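Local coordinates for protein putative ABC transporter (Thermobispora bispora, PDB 4PE6) that probably binds a small carbohydrate-like solute for an ABC importer, and holds a trihydroxybutanoic acid in the cleft between its two lobes, at residues Ile28-Arg33 with Arg153-Ser158; Thr35-Phe40 with Val58-Gly63; Ala182-Met187 with Leu198-Ser203. All coordinates share one frame; numbering follows the deposited sequence. Where two conformers were deposited one is given.

Contact 1: Ile28-Arg33 with Arg153-Ser158. With LTH ((2R,3S)-2,3,4-trihydroxybutanoic acid), chain C.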
ATOM      1  N   ILE A  28      -7.378  -5.378   6.741  1.00 17.18           N
ATOM      2  CA  ILE A  28      -7.483  -4.110   7.452  1.00 17.36           C
ATOM      3  C   ILE A  28      -6.495  -3.995   8.627  1.00 17.81           C
ATOM      4  O   ILE A  28      -6.416  -2.939   9.289  1.00 17.98           O
ATOM      5  CB  ILE A  28      -8.948  -3.859   7.904  1.00 18.00           C
ATOM      6  CG1 ILE A  28      -9.140  -2.430   8.434  1.00 18.31           C
ATOM      7  CG2 ILE A  28      -9.392  -4.893   8.931  1.00 19.13           C
ATOM      8  CD1 ILE A  28      -8.678  -1.351   7.476  1.00 17.49           C
ATOM      9  N   GLY A  29      -5.702  -5.043   8.841  1.00 17.99           N
ATOM     10  CA  GLY A  29      -4.802  -5.133  10.000  1.00 18.44           C
ATOM     11  C   GLY A  29      -3.459  -4.424   9.906  1.00 17.99           C
ATOM     12  O   GLY A  29      -2.456  -4.952  10.370  1.00 18.39           O
ATOM     13  N   ASN A  30      -3.425  -3.258   9.273  1.00 17.22           N
ATOM     14  CA  ASN A  30      -2.268  -2.386   9.333  1.00 17.08           C
ATOM     15  C   ASN A  30      -2.709  -0.943   9.114  1.00 16.85           C
ATOM     16  O   ASN A  30      -3.813  -0.675   8.617  1.00 16.50           O
ATOM     17  CB  ASN A  30      -1.121  -2.837   8.386  1.00 16.73           C
ATOM     18  CG  ASN A  30      -1.371  -2.477   6.914  1.00 16.06           C
ATOM     19  OD1 ASN A  30      -1.868  -1.400   6.598  1.00 15.88           O
ATOM     20  ND2 ASN A  30      -0.988  -3.379   6.006  1.00 15.99           N
ATOM     21  N   GLY A  31      -1.865  -0.006   9.523  1.00 17.16           N
ATOM     22  CA  GLY A  31      -2.235   1.406   9.551  1.00 17.35           C
ATOM     23  C   GLY A  31      -2.375   1.988   8.148  1.00 16.70           C
ATOM     24  O   GLY A  31      -3.137   2.931   7.940  1.00 16.63           O
ATOM     25  N   TRP A  32      -1.634   1.411   7.183  1.00 16.03           N
ATOM     26  CA  TRP A  32      -1.707   1.870   5.792  1.00 15.60           C
ATOM     27  C   TRP A  32      -3.137   1.638   5.279  1.00 15.36           C
ATOM     28  O   TRP A  32      -3.746   2.513   4.661  1.00 15.21           O
ATOM     29  CB  TRP A  32      -0.638   1.140   4.940  1.00 15.28           C
ATOM     30  CG  TRP A  32      -0.546   1.591   3.500  1.00 15.03           C
ATOM     31  CD1 TRP A  32       0.375   2.434   2.972  1.00 15.53           C
ATOM     32  CD2 TRP A  32      -1.386   1.179   2.402  1.00 14.57           C
ATOM     33  NE1 TRP A  32       0.136   2.618   1.628  1.00 15.44           N
ATOM     34  CE2 TRP A  32      -0.919   1.840   1.249  1.00 14.73           C
ATOM     35  CE3 TRP A  32      -2.493   0.335   2.289  1.00 14.16           C
ATOM     36  CZ2 TRP A  32      -1.516   1.683   0.005  1.00 14.51           C
ATOM     37  CZ3 TRP A  32      -3.080   0.165   1.074  1.00 13.95           C
ATOM     38  CH2 TRP A  32      -2.581   0.827  -0.078  1.00 14.16           C
ATOM     39  N   ARG A  33      -3.682   0.460   5.568  1.00 15.55           N
ATOM     40  CA  ARG A  33      -5.019   0.101   5.117  1.00 15.65           C
ATOM     41  C   ARG A  33      -6.077   0.954   5.808  1.00 16.80           C
ATOM     42  O   ARG A  33      -7.104   1.273   5.224  1.00 16.14           O
ATOM     43  CB  ARG A  33      -5.296  -1.373   5.369  1.00 15.43           C
ATOM     44  CG  ARG A  33      -4.505  -2.338   4.501  1.00 15.15           C
ATOM     45  CD  ARG A  33      -4.950  -2.356   3.029  1.00 14.75           C
ATOM     46  NE  ARG A  33      -4.120  -3.315   2.310  1.00 14.66           N
ATOM     47  CZ  ARG A  33      -4.539  -4.459   1.744  1.00 14.77           C
ATOM     48  NH1 ARG A  33      -5.794  -4.804   1.722  1.00 14.80           N
ATOM     49  NH2 ARG A  33      -3.659  -5.257   1.171  1.00 15.09           N
ATOM     50  N   ARG A 153       8.470  -9.636   5.394  1.00 15.59           N
ATOM     51  CA  ARG A 153       7.490  -9.627   4.334  1.00 15.47           C
ATOM     52  C   ARG A 153       6.239  -8.831   4.693  1.00 15.50           C
ATOM     53  O   ARG A 153       5.885  -8.639   5.879  1.00 15.67           O
ATOM     54  CB  ARG A 153       7.116 -11.051   3.952  1.00 15.72           C
ATOM     55  CG  ARG A 153       8.304 -11.828   3.414  1.00 15.91           C
ATOM     56  CD  ARG A 153       7.952 -13.245   2.973  1.00 16.36           C
ATOM     57  NE  ARG A 153       7.013 -13.251   1.865  1.00 16.39           N
ATOM     58  CZ  ARG A 153       6.709 -14.338   1.141  1.00 17.01           C
ATOM     59  NH1 ARG A 153       7.244 -15.503   1.426  1.00 17.56           N
ATOM     60  NH2 ARG A 153       5.848 -14.263   0.147  1.00 17.07           N
ATOM     61  N   GLY A 154       5.560  -8.386   3.644  1.00 15.55           N
ATOM     62  CA  GLY A 154       4.359  -7.568   3.785  1.00 15.54           C
ATOM     63  C   GLY A 154       3.073  -8.354   3.942  1.00 15.90           C
ATOM     64  O   GLY A 154       2.997  -9.284   4.763  1.00 16.24           O
ATOM     65  N   VAL A 155       2.054  -7.961   3.183  1.00 15.90           N
ATOM     66  CA  VAL A 155       0.737  -8.581   3.258  1.00 16.33           C
ATOM     67  C   VAL A 155       0.763  -9.908   2.502  1.00 16.72           C
ATOM     68  O   VAL A 155       0.258 -10.014   1.380  1.00 16.62           O
ATOM     69  CB  VAL A 155      -0.374  -7.628   2.776  1.00 16.29           C
ATOM     70  CG1 VAL A 155      -1.753  -8.222   2.957  1.00 16.71           C
ATOM     71  CG2 VAL A 155      -0.303  -6.319   3.590  1.00 16.22           C
ATOM     72  N   VAL A 156       1.324 -10.924   3.172  1.00 17.24           N
ATOM     73  CA  VAL A 156       1.510 -12.272   2.577  1.00 17.62           C
ATOM     74  C   VAL A 156       0.171 -12.843   2.144  1.00 17.96           C
ATOM     75  O   VAL A 156      -0.817 -12.792   2.879  1.00 18.42           O
ATOM     76  CB  VAL A 156       2.258 -13.226   3.544  1.00 17.96           C
ATOM     77  CG1 VAL A 156       2.276 -14.675   3.037  1.00 18.62           C
ATOM     78  CG2 VAL A 156       3.694 -12.737   3.769  1.00 17.64           C
ATOM     79  N   GLY A 157       0.141 -13.419   0.954  1.00 18.00           N
ATOM     80  CA  GLY A 157      -1.093 -13.904   0.346  1.00 18.12           C
ATOM     81  C   GLY A 157      -1.573 -12.960  -0.745  1.00 17.72           C
ATOM     82  O   GLY A 157      -2.174 -13.402  -1.729  1.00 17.86           O
ATOM     83  N   SER A 158      -1.297 -11.656  -0.598  1.00 16.73           N
ATOM     84  CA  SER A 158      -1.685 -10.683  -1.629  1.00 16.45           C
ATOM     85  C   SER A 158      -0.746 -10.692  -2.865  1.00 16.38           C
ATOM     86  O   SER A 158       0.408 -11.118  -2.801  1.00 16.50           O
ATOM     87  CB  SER A 158      -1.789  -9.265  -1.049  1.00 15.90           C
ATOM     88  OG  SER A 158      -0.508  -8.726  -0.775  1.00 15.61           O
TER
HETATM   89  O1  LTH C 401       0.704  -1.843   2.981  1.00 23.17           O
HETATM   90  C1  LTH C 401      -0.346  -2.382   2.470  1.00 19.98           C
HETATM   91  O   LTH C 401      -1.280  -2.916   3.105  1.00 18.42           O
HETATM   92  C2  LTH C 401      -0.539  -2.291   0.937  1.00 17.06           C
HETATM   93  O2  LTH C 401      -1.739  -2.992   0.521  1.00 16.65           O
HETATM   94  C3  LTH C 401       0.625  -2.899   0.183  1.00 17.81           C
HETATM   95  O3  LTH C 401       0.780  -4.267   0.552  1.00 17.79           O
HETATM   96  C4  LTH C 401       0.329  -2.831  -1.329  1.00 17.90           C
HETATM   97  O4  LTH C 401       0.291  -1.420  -1.668  1.00 16.32           O
HETATM   98  O   HOH W   1      -1.087  -6.062  -0.581  1.00 16.91           O

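Contact 2: Thr35-Phe40 with Val58-Gly63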
ATOM      1  N   THR A  35      -5.575   4.111   6.747  1.00 19.67           N
ATOM      2  CA  THR A  35      -5.545   5.397   6.075  1.00 19.48           C
ATOM      3  C   THR A  35      -6.255   5.276   4.719  1.00 18.60           C
ATOM      4  O   THR A  35      -7.006   6.173   4.308  1.00 18.39           O
ATOM      5  CB  THR A  35      -4.112   5.919   5.912  1.00 19.80           C
ATOM      6  OG1 THR A  35      -3.572   6.236   7.196  1.00 20.28           O
ATOM      7  CG2 THR A  35      -4.091   7.175   5.044  1.00 20.24           C
HETATM    8  N   MSE A  36      -6.045   4.157   4.033  0.50 17.38           N
HETATM    9  CA  MSE A  36      -6.676   3.948   2.730  0.50 16.69           C
HETATM   10  C   MSE A  36      -8.178   4.023   2.836  0.50 16.81           C
HETATM   11  O   MSE A  36      -8.827   4.648   2.003  0.50 16.62           O
HETATM   12  CB  MSE A  36      -6.198   2.603   2.179  0.50 16.08           C
HETATM   13  CG  MSE A  36      -7.097   2.177   1.044  0.50 15.58           C
HETATM   14 SE   MSE A  36      -6.686   0.301   0.652  0.50 15.41          SE
HETATM   15  CE  MSE A  36      -8.116  -0.371   1.815  0.50 15.48           C
ATOM     16  N   ILE A  37      -8.742   3.399   3.869  1.00 17.18           N
ATOM     17  CA  ILE A  37     -10.190   3.463   4.124  1.00 17.69           C
ATOM     18  C   ILE A  37     -10.643   4.875   4.512  1.00 18.44           C
ATOM     19  O   ILE A  37     -11.626   5.395   3.971  1.00 18.24           O
ATOM     20  CB  ILE A  37     -10.613   2.428   5.199  1.00 18.12           C
ATOM     21  CG1 ILE A  37     -10.403   1.001   4.641  1.00 17.77           C
ATOM     22  CG2 ILE A  37     -12.052   2.645   5.665  1.00 18.85           C
ATOM     23  CD1 ILE A  37     -11.183   0.687   3.384  1.00 17.44           C
ATOM     24  N   ALA A  38      -9.900   5.490   5.415  1.00 19.40           N
ATOM     25  CA  ALA A  38     -10.235   6.834   5.880  1.00 20.88           C
ATOM     26  C   ALA A  38     -10.275   7.841   4.714  1.00 21.19           C
ATOM     27  O   ALA A  38     -11.227   8.603   4.593  1.00 22.59           O
ATOM     28  CB  ALA A  38      -9.283   7.253   6.981  1.00 21.61           C
ATOM     29  N   LYS A  39      -9.286   7.816   3.819  1.00 20.86           N
ATOM     30  CA  LYS A  39      -9.278   8.721   2.673  1.00 20.90           C
ATOM     31  C   LYS A  39     -10.451   8.454   1.727  1.00 20.52           C
ATOM     32  O   LYS A  39     -11.063   9.399   1.238  1.00 20.72           O
ATOM     33  CB  LYS A  39      -7.954   8.626   1.907  1.00 20.95           C
ATOM     34  CG  LYS A  39      -6.729   9.017   2.707  1.00 21.77           C
ATOM     35  CD  LYS A  39      -6.738  10.494   3.074  1.00 23.32           C
ATOM     36  CE  LYS A  39      -5.618  10.816   4.050  1.00 24.50           C
ATOM     37  NZ  LYS A  39      -5.291  12.257   3.986  1.00 26.44           N
ATOM     38  N   PHE A  40     -10.770   7.174   1.474  1.00 19.61           N
ATOM     39  CA  PHE A  40     -11.940   6.827   0.690  1.00 19.65           C
ATOM     40  C   PHE A  40     -13.213   7.357   1.317  1.00 21.01           C
ATOM     41  O   PHE A  40     -14.058   7.913   0.631  1.00 21.49           O
ATOM     42  CB  PHE A  40     -12.102   5.300   0.525  1.00 18.46           C
ATOM     43  CG  PHE A  40     -13.408   4.918  -0.127  1.00 18.17           C
ATOM     44  CD1 PHE A  40     -13.575   5.051  -1.505  1.00 17.77           C
ATOM     45  CD2 PHE A  40     -14.479   4.476   0.631  1.00 18.20           C
ATOM     46  CE1 PHE A  40     -14.774   4.706  -2.109  1.00 17.59           C
ATOM     47  CE2 PHE A  40     -15.682   4.142   0.041  1.00 18.25           C
ATOM     48  CZ  PHE A  40     -15.828   4.269  -1.340  1.00 18.02           C
ATOM     49  N   VAL A  58     -18.247   0.509   3.000  1.00 24.22           N
ATOM     50  CA  VAL A  58     -16.980  -0.184   3.172  1.00 23.22           C
ATOM     51  C   VAL A  58     -17.153  -1.500   3.927  1.00 22.98           C
ATOM     52  O   VAL A  58     -17.753  -1.550   5.014  1.00 22.81           O
ATOM     53  CB  VAL A  58     -15.988   0.700   3.948  1.00 23.71           C
ATOM     54  CG1 VAL A  58     -14.734  -0.084   4.329  1.00 23.40           C
ATOM     55  CG2 VAL A  58     -15.632   1.909   3.109  1.00 23.44           C
ATOM     56  N   VAL A  59     -16.611  -2.571   3.369  1.00 22.02           N
ATOM     57  CA  VAL A  59     -16.570  -3.819   4.106  1.00 22.33           C
ATOM     58  C   VAL A  59     -15.158  -4.376   4.134  1.00 22.05           C
ATOM     59  O   VAL A  59     -14.535  -4.519   3.082  1.00 20.80           O
ATOM     60  CB  VAL A  59     -17.557  -4.832   3.534  1.00 22.51           C
ATOM     61  CG1 VAL A  59     -17.469  -6.127   4.313  1.00 23.23           C
ATOM     62  CG2 VAL A  59     -18.986  -4.266   3.599  1.00 22.98           C
ATOM     63  N   ASN A  60     -14.660  -4.658   5.339  1.00 22.68           N
ATOM     64  CA  ASN A  60     -13.317  -5.223   5.525  1.00 22.90           C
ATOM     65  C   ASN A  60     -13.402  -6.694   5.887  1.00 23.89           C
ATOM     66  O   ASN A  60     -14.157  -7.081   6.790  1.00 24.33           O
ATOM     67  CB  ASN A  60     -12.560  -4.515   6.658  1.00 23.26           C
ATOM     68  CG  ASN A  60     -12.339  -3.035   6.392  1.00 22.90           C
ATOM     69  OD1 ASN A  60     -11.738  -2.637   5.384  1.00 21.58           O
ATOM     70  ND2 ASN A  60     -12.806  -2.199   7.332  1.00 23.65           N
ATOM     71  N   ALA A  61     -12.607  -7.517   5.210  1.00 24.33           N
ATOM     72  CA  ALA A  61     -12.454  -8.917   5.611  1.00 25.75           C
ATOM     73  C   ALA A  61     -11.494  -9.007   6.826  1.00 27.18           C
ATOM     74  O   ALA A  61     -10.404  -8.465   6.783  1.00 26.72           O
ATOM     75  CB  ALA A  61     -11.934  -9.744   4.443  1.00 25.22           C
ATOM     76  N   PRO A  62     -11.916  -9.657   7.933  1.00 29.71           N
ATOM     77  CA  PRO A  62     -11.006  -9.756   9.076  1.00 31.68           C
ATOM     78  C   PRO A  62      -9.957 -10.851   8.893  1.00 32.73           C
ATOM     79  O   PRO A  62     -10.036 -11.634   7.957  1.00 33.17           O
ATOM     80  CB  PRO A  62     -11.944 -10.102  10.244  1.00 33.05           C
ATOM     81  CG  PRO A  62     -13.073 -10.818   9.601  1.00 32.64           C
ATOM     82  CD  PRO A  62     -13.258 -10.168   8.261  1.00 30.81           C
ATOM     83  N   GLY A  63      -8.982 -10.906   9.780  1.00 34.40           N
ATOM     84  CA  GLY A  63      -8.012 -11.995   9.742  1.00 35.94           C
ATOM     85  C   GLY A  63      -6.842 -11.689   8.843  1.00 35.17           C
ATOM     86  O   GLY A  63      -6.736 -10.593   8.316  1.00 33.97           O
TER

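Contact 3: Ala182-Met187 with Leu198-Ser203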
ATOM      1  N   ALA A 182      17.451 -13.905   8.735  1.00 20.63           N
ATOM      2  CA  ALA A 182      16.090 -14.334   9.031  1.00 20.38           C
ATOM      3  C   ALA A 182      15.085 -13.722   8.057  1.00 19.73           C
ATOM      4  O   ALA A 182      15.266 -12.592   7.577  1.00 19.04           O
ATOM      5  CB  ALA A 182      15.714 -13.977  10.466  1.00 20.44           C
ATOM      6  N   THR A 183      14.057 -14.497   7.732  1.00 19.71           N
ATOM      7  CA  THR A 183      12.886 -13.992   7.046  1.00 19.16           C
ATOM      8  C   THR A 183      11.640 -14.203   7.912  1.00 19.10           C
ATOM      9  O   THR A 183      11.369 -15.311   8.401  1.00 19.35           O
ATOM     10  CB  THR A 183      12.703 -14.674   5.686  1.00 19.49           C
ATOM     11  OG1 THR A 183      13.955 -14.621   4.977  1.00 19.54           O
ATOM     12  CG2 THR A 183      11.611 -13.987   4.859  1.00 19.13           C
ATOM     13  N   VAL A 184      10.873 -13.138   8.068  1.00 18.46           N
ATOM     14  CA  VAL A 184       9.641 -13.179   8.819  1.00 18.76           C
ATOM     15  C   VAL A 184       8.514 -12.451   8.095  1.00 18.16           C
ATOM     16  O   VAL A 184       8.747 -11.791   7.088  1.00 17.65           O
ATOM     17  CB  VAL A 184       9.841 -12.611  10.229  1.00 18.95           C
ATOM     18  CG1 VAL A 184      10.905 -13.420  10.940  1.00 19.59           C
ATOM     19  CG2 VAL A 184      10.203 -11.125  10.201  1.00 18.53           C
ATOM     20  N   THR A 185       7.297 -12.591   8.613  1.00 18.22           N
ATOM     21  CA  THR A 185       6.124 -11.884   8.091  1.00 17.85           C
ATOM     22  C   THR A 185       5.698 -10.760   9.040  1.00 17.75           C
ATOM     23  O   THR A 185       5.454 -10.989  10.232  1.00 18.13           O
ATOM     24  CB  THR A 185       4.935 -12.816   7.916  1.00 18.59           C
ATOM     25  OG1 THR A 185       5.234 -13.818   6.940  1.00 18.66           O
ATOM     26  CG2 THR A 185       3.682 -12.031   7.491  1.00 18.46           C
ATOM     27  N   GLY A 186       5.564  -9.564   8.490  1.00 17.07           N
ATOM     28  CA  GLY A 186       5.150  -8.388   9.248  1.00 17.39           C
ATOM     29  C   GLY A 186       3.770  -7.844   8.907  1.00 17.74           C
ATOM     30  O   GLY A 186       3.235  -7.056   9.676  1.00 18.25           O
HETATM   31  N   MSE A 187       3.199  -8.230   7.757  1.00 17.68           N
HETATM   32  CA  MSE A 187       1.892  -7.695   7.292  1.00 18.16           C
HETATM   33  C   MSE A 187       1.878  -6.165   7.111  1.00 17.76           C
HETATM   34  O   MSE A 187       0.826  -5.547   7.159  1.00 17.16           O
HETATM   35  CB  MSE A 187       0.722  -8.146   8.201  1.00 19.43           C
HETATM   36  CG  MSE A 187       0.674  -9.644   8.497  1.00 20.55           C
HETATM   37 SE   MSE A 187       0.374 -10.747   6.881  1.00 21.61          SE
HETATM   38  CE  MSE A 187      -1.485 -10.286   6.489  1.00 21.38           C
ATOM     39  N   LEU A 198      11.551  -9.375  17.108  1.00 25.51           N
ATOM     40  CA  LEU A 198      11.963  -9.594  18.499  1.00 27.29           C
ATOM     41  C   LEU A 198      12.195 -11.079  18.742  1.00 28.22           C
ATOM     42  O   LEU A 198      13.142 -11.473  19.441  1.00 28.90           O
ATOM     43  CB  LEU A 198      10.888  -9.086  19.468  1.00 28.43           C
ATOM     44  CG  LEU A 198      11.167  -9.294  20.950  1.00 30.05           C
ATOM     45  CD1 LEU A 198      12.386  -8.479  21.350  1.00 30.51           C
ATOM     46  CD2 LEU A 198       9.941  -8.941  21.796  1.00 31.03           C
ATOM     47  N   GLY A 199      11.318 -11.884  18.153  1.00 28.50           N
ATOM     48  CA  GLY A 199      11.379 -13.333  18.232  1.00 29.52           C
ATOM     49  C   GLY A 199      12.687 -13.931  17.762  1.00 29.90           C
ATOM     50  O   GLY A 199      13.162 -14.892  18.370  1.00 31.82           O
ATOM     51  N   VAL A 200      13.292 -13.369  16.716  1.00 28.54           N
ATOM     52  CA  VAL A 200      14.514 -13.962  16.151  1.00 28.99           C
ATOM     53  C   VAL A 200      15.830 -13.323  16.587  1.00 28.57           C
ATOM     54  O   VAL A 200      16.884 -13.925  16.410  1.00 28.71           O
ATOM     55  CB  VAL A 200      14.484 -14.006  14.601  1.00 28.83           C
ATOM     56  CG1 VAL A 200      13.261 -14.758  14.107  1.00 29.06           C
ATOM     57  CG2 VAL A 200      14.551 -12.601  13.994  1.00 28.02           C
ATOM     58  N   LEU A 201      15.786 -12.115  17.133  1.00 28.64           N
ATOM     59  CA  LEU A 201      17.011 -11.397  17.496  1.00 29.98           C
ATOM     60  C   LEU A 201      17.980 -12.190  18.376  1.00 31.40           C
ATOM     61  O   LEU A 201      19.171 -12.231  18.079  1.00 31.89           O
ATOM     62  CB  LEU A 201      16.695 -10.033  18.140  1.00 29.87           C
ATOM     63  CG  LEU A 201      16.240  -8.948  17.163  1.00 29.17           C
ATOM     64  CD1 LEU A 201      15.944  -7.637  17.885  1.00 29.57           C
ATOM     65  CD2 LEU A 201      17.248  -8.723  16.040  1.00 28.87           C
ATOM     66  N   PRO A 202      17.483 -12.851  19.440  1.00 33.05           N
ATOM     67  CA  PRO A 202      18.441 -13.614  20.259  1.00 34.59           C
ATOM     68  C   PRO A 202      19.201 -14.711  19.483  1.00 35.53           C
ATOM     69  O   PRO A 202      20.305 -15.076  19.869  1.00 36.15           O
ATOM     70  CB  PRO A 202      17.556 -14.236  21.355  1.00 35.18           C
ATOM     71  CG  PRO A 202      16.326 -13.390  21.394  1.00 34.33           C
ATOM     72  CD  PRO A 202      16.109 -12.946  19.966  1.00 33.32           C
ATOM     73  N   SER A 203      18.633 -15.211  18.388  1.00 36.00           N
ATOM     74  CA  SER A 203      19.247 -16.321  17.661  1.00 37.45           C
ATOM     75  C   SER A 203      20.156 -15.892  16.512  1.00 37.74           C
ATOM     76  O   SER A 203      20.756 -16.752  15.877  1.00 38.80           O
ATOM     77  CB  SER A 203      18.166 -17.248  17.108  1.00 37.60           C
ATOM     78  OG  SER A 203      17.481 -16.621  16.039  1.00 38.31           O
TER

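Contact 1: Ile28-Arg33 with Arg153-Ser158
Val155 sends one methyl to each of two polar side chains at the start of helix 31-49. Val155 CG2 lies 3.9 Å from Asn30 ND2, and Val155 CG1 lies 4.0 Å from Arg33 NH2, approaching the guanidinium obliquely. No hydrogen bond joins the two segments directly.

The tight part is on the helix side, round the acid group of the bound LTH. Asn30 is the N-cap: its OD1 accepts from Arg33 N at 2.8 Å. This is possible because CG stands between the backbone N and the carbonyl carbon (chi1 78°). With OD1 so engaged, the other end of the amide faces the ligand. Asn30 ND2 donates to LTH O at 3.0 Å, in a nearly straight bond of 177°, and also to Met187 O. The Arg33 chain bends at chi2 and brings NE to both LTH O and LTH O2, while NH1 is tied to Asn25 OD1. Asn30 and Arg33 thus both donate to the carboxylate oxygen O, and the positive charge of Arg33 probably balances part of the carboxylate charge. Trp32 lays one ring face against the ligand, with LTH C2 3.5 Å above the plane. Its NE1 is held by Ser259 O.

The Val155 side is looser and meets the ligand through methyls and water. Ser158 OG donates to Val155 O at 2.6 Å, so the type II turn from Val155 to Ser158 is closed by both backbone and side chain. Exposed Gly157 is the solvent-facing end of this turn. Ser158 OG also accepts from water 1. That water bonds LTH O3 and takes a weak bond from Arg33 NH2.

The first turn of a helix from one lobe and a loop from the other close over the solute, as in the ligand cleft of periplasmic binding proteins.

Contact 2: Thr35-Phe40 with Val58-Gly63
Asn60 OD1 accepts a hydrogen bond from Asn25 ND2 and lies against the side chain of Ile37. Ile37 CD1 is 3.9 Å from Asn60 OD1, and Ile37 CG1 is just as near. The asparagine side chain passes beside the CG1-CD1 arm of Ile37. Next to it the contact is purely apolar. The branched ends of Ile37 and Val58 meet head-on, with CD1 of Ile37 3.8 Å from CG1 of Val58.

The two segments belong to a beta-alpha-beta crossover: strand 20-25, helix 31-49, strand 55-60. Helix 35-40 runs nearly antiparallel to strand 58-60, at 169°, and their axes approach to 10.7 Å. Strand 55-60 is the outermost strand at this end of the sheet.

Val58 divides its methyls between two helix residues. CG1, anti to the backbone N (chi1 171°), serves Ile37. Val58 CG2 lies 3.7 Å from Phe40 CD2, oblique to the ring. Phe40 and Ile37 also rest on Leu23 of the neighbouring strand, and Phe40 reaches Leu86 beyond it. Val59 points away from the helix and packs on Gln73 and Leu77 of helix 67-78.

Contact 3: Ala182-Met187 with Leu198-Ser203
A strand followed by its own helix, one beta-alpha unit of the second lobe, folds back on itself where Ala182 and Val184 of strand 178-185 meet Val200 in the last part of helix 190-200. The contact is small and wholly apolar. Val200 offers a different methyl to each strand residue. Val200 CG2 lies 4.0 Å from Ala182 CB. Val200 CG1 lies 4.2 Å from Val184 CG1. At a Val200 chi1 of -56° the two methyls are spread, CG1 facing Val184 and CG2 facing Ala182. The two valines lie alongside each other and point opposite ways.

Residues 201-203 form a 3-10 segment. Val200 O accepts two bonds there, from Ser203 N at 2.9 Å and from Ser203 OG at 2.8 Å. The hydroxyl comes in tilted 16° from the carbonyl plane.

Strand 178-185 is the outermost strand at its end of the sheet and pairs with strand 147-153. Val200 also touches Ile150 of that inner strand, and Thr183 touches Val151 of the same strand. Leu198 and Leu201 pack instead on helix 216-226.

Overall arrangement
From the N terminus, strand 20-25 leads into the loop and helix start at 28-33, which open contact 1. Within the long loop that contact 1 spans, contact 2 closes its short one, joining helix 31-49 to strand 55-60. The chain runs on through strands of the first lobe, then crosses into the second. Contact 1 closes at 153-158, tying the lobes together round the ligand. Contact 3 follows in series, fastening strand 178-185 to helix 190-200. Contacts 1 and 2 share helix 31-49 and touch through Ile28. Contacts 1 and 3 touch through backbone pairing of Arg153 with Val184 and Gly186. Contacts 2 and 3, with centres about 27 Å apart, do not touch.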